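Local coordinates for ethyl tert-butyl ether degradation EthD protein (Ralstonia eutropha JMP134, PDB 3BF4) that is of unknown function but adopts a ferredoxin-like fold of the EthD family and may have oxidoreductase activity, at residues H37-D42 against A106-I111; K49-S54 against Y95-E100. The protein carries 3 engineered substitutions. One frame throughout, in Å; residues are numbered along the deposited sequence. Where two conformers were deposited one is given.

Contact 1. Residues H37-D42 against A106-I111; sequences HAYYCD and ANYTDI. With EDO (1,2-ethanediol), chain C.
Three tyrosines carry this contact: Tyr39 and Tyr40, neighbours on the first turn of helix 37-52, lean on Tyr108 from the loop 106-111. Apolar contact comes first. Tyr40 sets CD1 over one face of the Tyr108 ring, 3.4 Å from Tyr108 CE1. The two rings meet obliquely, centroids 5.0 Å apart and planes at 41°. Tyr39 reaches the same tyrosine nearer its root, with Tyr39 CD1 3.6 Å from Tyr108 CD2 and lying against Tyr108 CB. With CG between the backbone N and the carbonyl carbon (chi1 61°), the Tyr108 ring hangs alongside Tyr40. Farther out along Tyr39, CZ lies 3.6 Å from Asn107 CB, and the backbone O of Asn107 sits 4.2 Å above the centre of the Tyr39 ring plane.

The polar ends look elsewhere. Tyr39 OH and Asn107 ND2 both hydrogen-bond to Asp104 OD1, so one carboxylate oxygen ties the two sides together. Tyr108 OH pairs with Tyr27 OH on strand 21-28. Tyr40 OH and ethanediol O1 share a hydrogen bond of 2.8 Å, O1 lying at the edge of the Tyr40 ring, in its plane; the same molecule also bonds Tyr27 OH. Within the loop, Thr109 OG1 accepts from Ile111 N at 3.0 Å, an ST turn, and has a second partner in Arg34 O.

Phe35 presents an edge-to-face partner to both Tyr40 and Tyr108, completing an aromatic cluster between helix and sheet. The cluster fastens the start of one helix of the ferredoxin-like fold to the connection leading into strand 114-120, and the hydroxyls of Tyr40 and Tyr27 hold a small diol, probably picked up from the crystallisation liquor.

Contact 2. Residues K49-S54 against Y95-E100; sequences KARLGS and YYHGAE. Engineered in segment 95-100: Tyr95 (natural residue Gln), Tyr96 (natural residue Glu).
The imidazole of His97 is sandwiched: Arg51 CD lies over one face, and CB of Tyr96, an engineered residue, covers the opposite one. Arg51 CD stands 3.8 Å from the ring centroid and 19° off the normal, a CH-pi contact, while the guanidinium beyond it is turned 75° from the ring plane. At the rim of the ring, His97 CD2 comes within 3.4 Å of the backbone O of Arg51. The guanidinium is held at its edge by Glu100, side-on, one nitrogen to each carboxylate oxygen. Arg51 NE gives the shorter bond of this salt bridge, 2.9 Å to Glu100 OE1 and almost in the guanidinium plane, though it meets the oxygen from above the carboxylate plane. Arg51 NH2 reaches Glu100 OE2 on its syn side at 3.2 Å, with a more bent N-H...O angle of 144°. A bend at chi2 in Arg51 and an extended Glu100 bring the two together past the histidine. The contact spans the outer surface between the C-terminal end of helix 37-52 and the kinked part of helix 87-103; Leu52 points away from it and packs on Phe90 and Ala93, nearer the start of that second helix.

In the fold
Helix 37-52 serves both contacts, one near each end, with their centres about 17 Å apart and nearest atoms about 7 Å apart. Contact 1 is partly buried and mainly aromatic, joining the helix start to the loop that follows helix 87-103; contact 2 lies at the surface and joins the helix end to helix 87-103 itself, through a charged pair and the face of a histidine ring. Both segments of contact 2 fall between those of contact 1 in the sequence. Charge differs accordingly: contact 2 has its salt bridge directly across the two segments, whereas the tyrosine hydroxyls in contact 1 find their partners outside its two segments.

Contact 1. Residues H37-D42 against A106-I111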
loop_
_atom_site.group_PDB
_atom_site.type_symbol
_atom_site.label_atom_id
_atom_site.label_comp_id
_atom_site.label_asym_id
_atom_site.label_seq_id
_atom_site.Cartn_x
_atom_site.Cartn_y
_atom_site.Cartn_z
ATOM N N HIS A 37 -5.748 -13.962 10.269
ATOM C CA HIS A 37 -5.680 -12.496 10.414
ATOM C C HIS A 37 -5.489 -12.031 11.862
ATOM O O HIS A 37 -4.882 -10.979 12.072
ATOM C CB HIS A 37 -6.921 -11.807 9.829
ATOM C CG HIS A 37 -7.085 -11.996 8.358
ATOM N ND1 HIS A 37 -6.578 -11.109 7.432
ATOM C CD2 HIS A 37 -7.708 -12.968 7.649
ATOM C CE1 HIS A 37 -6.879 -11.528 6.217
ATOM N NE2 HIS A 37 -7.564 -12.653 6.319
ATOM N N ALA A 38 -6.003 -12.797 12.835
ATOM C CA ALA A 38 -5.870 -12.474 14.271
ATOM C C ALA A 38 -4.420 -12.595 14.737
ATOM O O ALA A 38 -3.898 -11.678 15.360
ATOM C CB ALA A 38 -6.788 -13.373 15.141
ATOM N N TYR A 39 -3.780 -13.725 14.434
ATOM C CA TYR A 39 -2.366 -13.952 14.791
ATOM C C TYR A 39 -1.487 -12.895 14.114
ATOM O O TYR A 39 -0.610 -12.304 14.737
ATOM C CB TYR A 39 -1.901 -15.361 14.364
ATOM C CG TYR A 39 -0.516 -15.741 14.865
ATOM C CD1 TYR A 39 0.649 -15.267 14.219
ATOM C CD2 TYR A 39 -0.356 -16.572 15.986
ATOM C CE1 TYR A 39 1.920 -15.606 14.675
ATOM C CE2 TYR A 39 0.936 -16.924 16.456
ATOM C CZ TYR A 39 2.062 -16.431 15.793
ATOM O OH TYR A 39 3.329 -16.748 16.221
ATOM N N TYR A 40 -1.739 -12.681 12.830
ATOM C CA TYR A 40 -1.003 -11.700 12.042
ATOM C C TYR A 40 -0.995 -10.317 12.694
ATOM O O TYR A 40 0.059 -9.734 12.916
ATOM C CB TYR A 40 -1.598 -11.614 10.634
ATOM C CG TYR A 40 -0.851 -10.710 9.709
ATOM C CD1 TYR A 40 0.520 -10.900 9.483
ATOM C CD2 TYR A 40 -1.503 -9.692 9.005
ATOM C CE1 TYR A 40 1.234 -10.090 8.601
ATOM C CE2 TYR A 40 -0.787 -8.867 8.102
ATOM C CZ TYR A 40 0.574 -9.076 7.912
ATOM O OH TYR A 40 1.271 -8.270 7.057
ATOM N N CYS A 41 -2.181 -9.854 13.051
ATOM C CA CYS A 41 -2.370 -8.545 13.650
ATOM C C CYS A 41 -1.914 -8.373 15.110
ATOM O O CYS A 41 -1.267 -7.378 15.412
ATOM C CB CYS A 41 -3.851 -8.187 13.573
ATOM S SG CYS A 41 -4.255 -6.599 14.247
ATOM N N ASP A 42 -2.287 -9.308 15.992
ATOM C CA ASP A 42 -1.961 -9.185 17.442
ATOM C C ASP A 42 -0.665 -9.869 17.887
ATOM O O ASP A 42 -0.158 -9.518 18.954
ATOM C CB ASP A 42 -3.135 -9.459 18.455
ATOM C CG ASP A 42 -4.421 -9.987 17.816
ATOM O OD1 ASP A 42 -4.924 -9.321 16.887
ATOM O OD2 ASP A 42 -4.967 -11.019 18.281
ATOM N N ALA A 106 4.981 -19.047 8.944
ATOM C CA ALA A 106 4.278 -20.353 8.991
ATOM C C ALA A 106 3.217 -20.480 10.106
ATOM O O ALA A 106 2.339 -21.324 10.012
ATOM C CB ALA A 106 5.287 -21.508 9.110
ATOM N N ASN A 107 3.320 -19.669 11.161
ATOM C CA ASN A 107 2.352 -19.678 12.259
ATOM C C ASN A 107 0.984 -19.073 11.923
ATOM O O ASN A 107 0.029 -19.288 12.672
ATOM C CB ASN A 107 2.951 -18.995 13.497
ATOM C CG ASN A 107 4.169 -19.733 14.039
ATOM O OD1 ASN A 107 4.203 -20.960 14.062
ATOM N ND2 ASN A 107 5.170 -18.987 14.476
ATOM N N TYR A 108 0.895 -18.290 10.847
ATOM C CA TYR A 108 -0.379 -17.708 10.402
ATOM C C TYR A 108 -0.731 -17.927 8.930
ATOM O O TYR A 108 -1.886 -17.711 8.574
ATOM C CB TYR A 108 -0.452 -16.209 10.743
ATOM C CG TYR A 108 0.612 -15.340 10.107
ATOM C CD1 TYR A 108 0.408 -14.736 8.864
ATOM C CD2 TYR A 108 1.809 -15.080 10.772
ATOM C CE1 TYR A 108 1.404 -13.911 8.277
ATOM C CE2 TYR A 108 2.792 -14.256 10.216
ATOM C CZ TYR A 108 2.596 -13.690 8.964
ATOM O OH TYR A 108 3.559 -12.903 8.410
ATOM N N THR A 109 0.216 -18.343 8.085
ATOM C CA THR A 109 -0.061 -18.547 6.666
ATOM C C THR A 109 1.000 -19.356 5.913
ATOM O O THR A 109 2.168 -19.412 6.330
ATOM C CB THR A 109 -0.184 -17.170 5.916
ATOM O OG1 THR A 109 -0.690 -17.366 4.587
ATOM C CG2 THR A 109 1.183 -16.416 5.833
ATOM N N ASP A 110 0.593 -19.996 4.814
ATOM C CA ASP A 110 1.515 -20.672 3.876
ATOM C C ASP A 110 1.680 -19.847 2.581
ATOM O O ASP A 110 2.328 -20.305 1.635
ATOM C CB ASP A 110 1.052 -22.109 3.560
ATOM C CG ASP A 110 1.322 -23.098 4.694
ATOM O OD1 ASP A 110 2.360 -22.990 5.392
ATOM O OD2 ASP A 110 0.497 -24.017 4.869
ATOM N N ILE A 111 1.151 -18.620 2.560
ATOM C CA ILE A 111 1.249 -17.727 1.399
ATOM C C ILE A 111 2.590 -16.976 1.454
ATOM O O ILE A 111 2.904 -16.357 2.471
ATOM C CB ILE A 111 0.065 -16.704 1.358
ATOM C CG1 ILE A 111 -1.289 -17.450 1.297
ATOM C CG2 ILE A 111 0.225 -15.744 0.171
ATOM C CD1 ILE A 111 -2.526 -16.553 1.242
HETATM C C1 EDO C . 4.812 -8.679 7.943
HETATM O O1 EDO C . 3.948 -9.156 6.893
HETATM C C2 EDO C . 6.214 -9.295 7.893
HETATM O O2 EDO C . 6.194 -10.590 7.282
#

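Contact 2. Residues K49-S54 against Y95-E100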
loop_
_atom_site.group_PDB
_atom_site.type_symbol
_atom_site.label_atom_id
_atom_site.label_comp_id
_atom_site.label_asym_id
_atom_site.label_seq_id
_atom_site.Cartn_x
_atom_site.Cartn_y
_atom_site.Cartn_z
ATOM N N LYS A 49 7.483 -5.096 14.615
ATOM C CA LYS A 49 7.717 -3.703 15.017
ATOM C C LYS A 49 8.729 -3.625 16.158
ATOM O O LYS A 49 9.588 -2.751 16.132
ATOM C CB LYS A 49 6.409 -2.994 15.400
ATOM C CG LYS A 49 6.545 -1.503 15.807
ATOM C CD LYS A 49 7.115 -0.649 14.678
ATOM C CE LYS A 49 6.980 0.824 15.005
ATOM N NZ LYS A 49 7.813 1.211 16.175
ATOM N N ALA A 50 8.620 -4.524 17.144
ATOM C CA ALA A 50 9.589 -4.600 18.259
ATOM C C ALA A 50 11.021 -4.777 17.738
ATOM O O ALA A 50 11.946 -4.108 18.216
ATOM C CB ALA A 50 9.241 -5.742 19.224
ATOM N N ARG A 51 11.183 -5.646 16.738
ATOM C CA ARG A 51 12.498 -5.922 16.131
ATOM C C ARG A 51 13.005 -4.782 15.260
ATOM O O ARG A 51 14.210 -4.610 15.144
ATOM C CB ARG A 51 12.484 -7.224 15.314
ATOM C CG ARG A 51 12.117 -8.483 16.085
ATOM C CD ARG A 51 13.074 -8.833 17.210
ATOM N NE ARG A 51 12.575 -9.982 17.952
ATOM C CZ ARG A 51 11.623 -9.950 18.888
ATOM N NH1 ARG A 51 11.057 -8.812 19.308
ATOM N NH2 ARG A 51 11.252 -11.095 19.449
ATOM N N LEU A 52 12.103 -4.053 14.602
ATOM C CA LEU A 52 12.487 -2.863 13.826
ATOM C C LEU A 52 12.906 -1.717 14.742
ATOM O O LEU A 52 13.783 -0.937 14.371
ATOM C CB LEU A 52 11.366 -2.401 12.869
ATOM C CG LEU A 52 11.061 -3.309 11.671
ATOM C CD1 LEU A 52 9.810 -2.837 10.918
ATOM C CD2 LEU A 52 12.256 -3.408 10.718
ATOM N N GLY A 53 12.282 -1.622 15.926
ATOM C CA GLY A 53 12.574 -0.576 16.901
ATOM C C GLY A 53 12.357 0.812 16.308
ATOM O O GLY A 53 11.330 1.063 15.663
ATOM N N SER A 54 13.354 1.678 16.487
ATOM C CA SER A 54 13.325 3.062 15.997
ATOM C C SER A 54 13.456 3.195 14.474
ATOM O O SER A 54 13.197 4.269 13.934
ATOM C CB SER A 54 14.426 3.885 16.673
ATOM O OG SER A 54 15.697 3.323 16.386
ATOM N N TYR A 95 18.735 -7.744 8.670
ATOM C CA TYR A 95 19.880 -8.621 8.805
ATOM C C TYR A 95 19.878 -9.273 10.210
ATOM O O TYR A 95 20.090 -10.488 10.332
ATOM C CB TYR A 95 21.206 -7.894 8.574
ATOM C CG TYR A 95 22.402 -8.748 8.990
ATOM C CD1 TYR A 95 22.914 -9.751 8.143
ATOM C CD2 TYR A 95 22.978 -8.607 10.275
ATOM C CE1 TYR A 95 24.013 -10.566 8.557
ATOM C CE2 TYR A 95 24.045 -9.406 10.691
ATOM C CZ TYR A 95 24.568 -10.372 9.826
ATOM O OH TYR A 95 25.628 -11.129 10.272
ATOM N N TYR A 96 19.678 -8.458 11.249
ATOM C CA TYR A 96 19.677 -8.954 12.642
ATOM C C TYR A 96 18.464 -9.798 13.025
ATOM O O TYR A 96 18.597 -10.733 13.805
ATOM C CB TYR A 96 19.868 -7.802 13.670
ATOM C CG TYR A 96 21.314 -7.355 13.795
ATOM C CD1 TYR A 96 22.229 -8.135 14.500
ATOM C CD2 TYR A 96 21.775 -6.166 13.197
ATOM C CE1 TYR A 96 23.581 -7.744 14.619
ATOM C CE2 TYR A 96 23.126 -5.768 13.295
ATOM C CZ TYR A 96 24.023 -6.553 14.017
ATOM O OH TYR A 96 25.356 -6.196 14.137
ATOM N N HIS A 97 17.292 -9.466 12.473
ATOM C CA HIS A 97 16.035 -10.107 12.864
ATOM C C HIS A 97 15.184 -10.739 11.766
ATOM O O HIS A 97 14.134 -11.302 12.080
ATOM C CB HIS A 97 15.209 -9.102 13.664
ATOM C CG HIS A 97 15.947 -8.516 14.824
ATOM N ND1 HIS A 97 16.432 -9.286 15.861
ATOM C CD2 HIS A 97 16.287 -7.239 15.107
ATOM C CE1 HIS A 97 17.036 -8.504 16.735
ATOM N NE2 HIS A 97 16.969 -7.261 16.298
ATOM N N GLY A 98 15.634 -10.699 10.514
ATOM C CA GLY A 98 14.874 -11.275 9.400
ATOM C C GLY A 98 14.644 -12.780 9.471
ATOM O O GLY A 98 13.581 -13.245 9.063
ATOM N N ALA A 99 15.625 -13.522 9.986
ATOM C CA ALA A 99 15.509 -14.983 10.136
ATOM C C ALA A 99 14.324 -15.309 11.051
ATOM O O ALA A 99 13.432 -16.072 10.665
ATOM C CB ALA A 99 16.788 -15.591 10.654
ATOM N N GLU A 100 14.287 -14.665 12.217
ATOM C CA GLU A 100 13.177 -14.810 13.150
ATOM C C GLU A 100 11.846 -14.365 12.525
ATOM O O GLU A 100 10.853 -15.074 12.640
ATOM C CB GLU A 100 13.411 -14.000 14.413
ATOM C CG GLU A 100 12.287 -14.180 15.433
ATOM C CD GLU A 100 12.454 -13.371 16.677
ATOM O OE1 GLU A 100 13.358 -12.508 16.728
ATOM O OE2 GLU A 100 11.652 -13.620 17.604
#